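Side-chain contact in esterase (Sinorhizobium meliloti 1021, PDB 4TX1), which probably hydrolyses acetyl esters of carbohydrates as a member of the SGNH hydrolase family, and may act as an arylesterase: residues K117-E120 with R121-L125. Sequence-based numbering, arbitrary orientation.
Sequences KGIE and RLVNL
E120 and N124 run alongside each other, one helical turn apart, with polar ends directed to the same side. The planes of carboxylate and amide are 29° apart. A water joins the two groups: it donates to E120 OE1 at 2.9 Å and accepts from N124 ND2 at 3.1 Å. The side chains themselves come closest at E120 CG and N124 ND2, 3.9 Å apart. The other carboxylate oxygen is taken by a salt bridge, K117 NZ to E120 OE2 at 2.6 Å. The ammonium arrives on the syn side, 31° out of the carboxylate plane. E120 reaches both partners because CG is anti to the backbone N (chi1 -176°) and the chain stays extended beyond it. The backbone is regular alpha helix, with N124 N bonded to E120 O at 3.0 Å and V123 N to I119 O at 2.8 Å. On the buried side, I119 CG2 meets V123 CG2 at 4.2 Å, and I119 CD1 lies 4.3 Å from L122 CD1. These residues pack helix 112-127 against the core: I119 and V123 touch strand 140-145, and L122 touches helix 78-89. At the subunit interface, R121 NE bonds to H70 O of the second subunit, and K117 packs on its L71. Were E120 replaced, an alanine here would lack the carboxylate, probably leaving the K117 ammonium without its mate and the bridging water without its acceptor. The helix is amphipathic here, with the E120 carboxylate gripped at both oxygens; K117 probably favours its charged form, though nearby E181 of helix 171-182 may partly offset this.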
loop_
_atom_site.group_PDB
_atom_site.type_symbol
_atom_site.label_atom_id
_atom_site.label_comp_id
_atom_site.label_asym_id
_atom_site.label_seq_id
_atom_site.Cartn_x
_atom_site.Cartn_y
_atom_site.Cartn_z
ATOM N N LYS A 117 -8.721 18.863 -10.845
ATOM C CA LYS A 117 -9.158 18.144 -9.646
ATOM C C LYS A 117 -7.984 17.661 -8.806
ATOM O O LYS A 117 -8.062 17.653 -7.583
ATOM C CB LYS A 117 -10.029 16.978 -10.021
ATOM C CG LYS A 117 -11.360 17.397 -10.591
ATOM C CD LYS A 117 -12.189 18.290 -9.640
ATOM C CE LYS A 117 -12.618 17.579 -8.390
ATOM N NZ LYS A 117 -13.427 18.462 -7.424
ATOM N N GLY A 118 -6.912 17.208 -9.463
ATOM C CA GLY A 118 -5.707 16.786 -8.729
ATOM C C GLY A 118 -5.087 17.988 -8.014
ATOM O O GLY A 118 -4.657 17.894 -6.844
ATOM N N ILE A 119 -4.992 19.153 -8.688
ATOM C CA ILE A 119 -4.454 20.324 -7.977
ATOM C C ILE A 119 -5.304 20.691 -6.767
ATOM O O ILE A 119 -4.772 21.047 -5.704
ATOM C CB ILE A 119 -4.363 21.550 -8.933
ATOM C CG1 ILE A 119 -3.369 21.283 -10.099
ATOM C CG2 ILE A 119 -3.950 22.806 -8.162
ATOM C CD1 ILE A 119 -1.914 21.085 -9.704
ATOM N N GLU A 120 -6.611 20.597 -6.931
ATOM C CA GLU A 120 -7.539 20.786 -5.830
ATOM C C GLU A 120 -7.234 19.924 -4.622
ATOM O O GLU A 120 -7.202 20.378 -3.476
ATOM C CB GLU A 120 -8.958 20.688 -6.297
ATOM C CG GLU A 120 -9.997 20.975 -5.214
ATOM C CD GLU A 120 -11.397 20.948 -5.770
ATOM O OE1 GLU A 120 -12.244 21.611 -5.178
ATOM O OE2 GLU A 120 -11.693 20.271 -6.754
ATOM N N ARG A 121 -6.956 18.678 -4.897
ATOM C CA ARG A 121 -6.575 17.774 -3.829
ATOM C C ARG A 121 -5.251 18.205 -3.157
ATOM O O ARG A 121 -5.172 18.192 -1.984
ATOM C CB ARG A 121 -6.473 16.354 -4.345
ATOM C CG ARG A 121 -5.931 15.390 -3.332
ATOM C CD ARG A 121 -6.894 15.118 -2.210
ATOM N NE ARG A 121 -6.455 13.989 -1.433
ATOM C CZ ARG A 121 -6.517 13.902 -0.132
ATOM N NH1 ARG A 121 -6.999 14.878 0.575
ATOM N NH2 ARG A 121 -6.029 12.841 0.427
ATOM N N LEU A 122 -4.243 18.578 -3.955
ATOM C CA LEU A 122 -3.001 19.037 -3.430
ATOM C C LEU A 122 -3.214 20.266 -2.541
ATOM O O LEU A 122 -2.620 20.392 -1.483
ATOM C CB LEU A 122 -1.966 19.313 -4.538
ATOM C CG LEU A 122 -1.617 18.098 -5.411
ATOM C CD1 LEU A 122 -0.600 18.547 -6.481
ATOM C CD2 LEU A 122 -1.060 16.918 -4.628
ATOM N N VAL A 123 -4.057 21.193 -3.003
ATOM C CA VAL A 123 -4.299 22.405 -2.186
ATOM C C VAL A 123 -4.838 21.963 -0.836
ATOM O O VAL A 123 -4.426 22.462 0.209
ATOM C CB VAL A 123 -5.263 23.394 -2.901
ATOM C CG1 VAL A 123 -5.627 24.522 -1.919
ATOM C CG2 VAL A 123 -4.540 23.897 -4.171
ATOM N N ASN A 124 -5.831 21.092 -0.855
ATOM C CA ASN A 124 -6.440 20.636 0.420
ATOM C C ASN A 124 -5.452 19.904 1.350
ATOM O O ASN A 124 -5.542 20.045 2.568
ATOM C CB ASN A 124 -7.650 19.738 0.115
ATOM C CG ASN A 124 -8.847 20.563 -0.395
ATOM O OD1 ASN A 124 -9.145 21.659 0.171
ATOM N ND2 ASN A 124 -9.487 20.102 -1.461
ATOM N N LEU A 125 -4.500 19.147 0.759
ATOM C CA LEU A 125 -3.450 18.499 1.546
ATOM C C LEU A 125 -2.612 19.528 2.271
ATOM O O LEU A 125 -2.174 19.295 3.403
ATOM C CB LEU A 125 -2.584 17.548 0.663
ATOM C CG LEU A 125 -3.346 16.285 0.261
ATOM C CD1 LEU A 125 -2.505 15.621 -0.867
ATOM C CD2 LEU A 125 -3.543 15.332 1.454
HETATM O O HOH W 1 -11.877 21.886 -2.278
#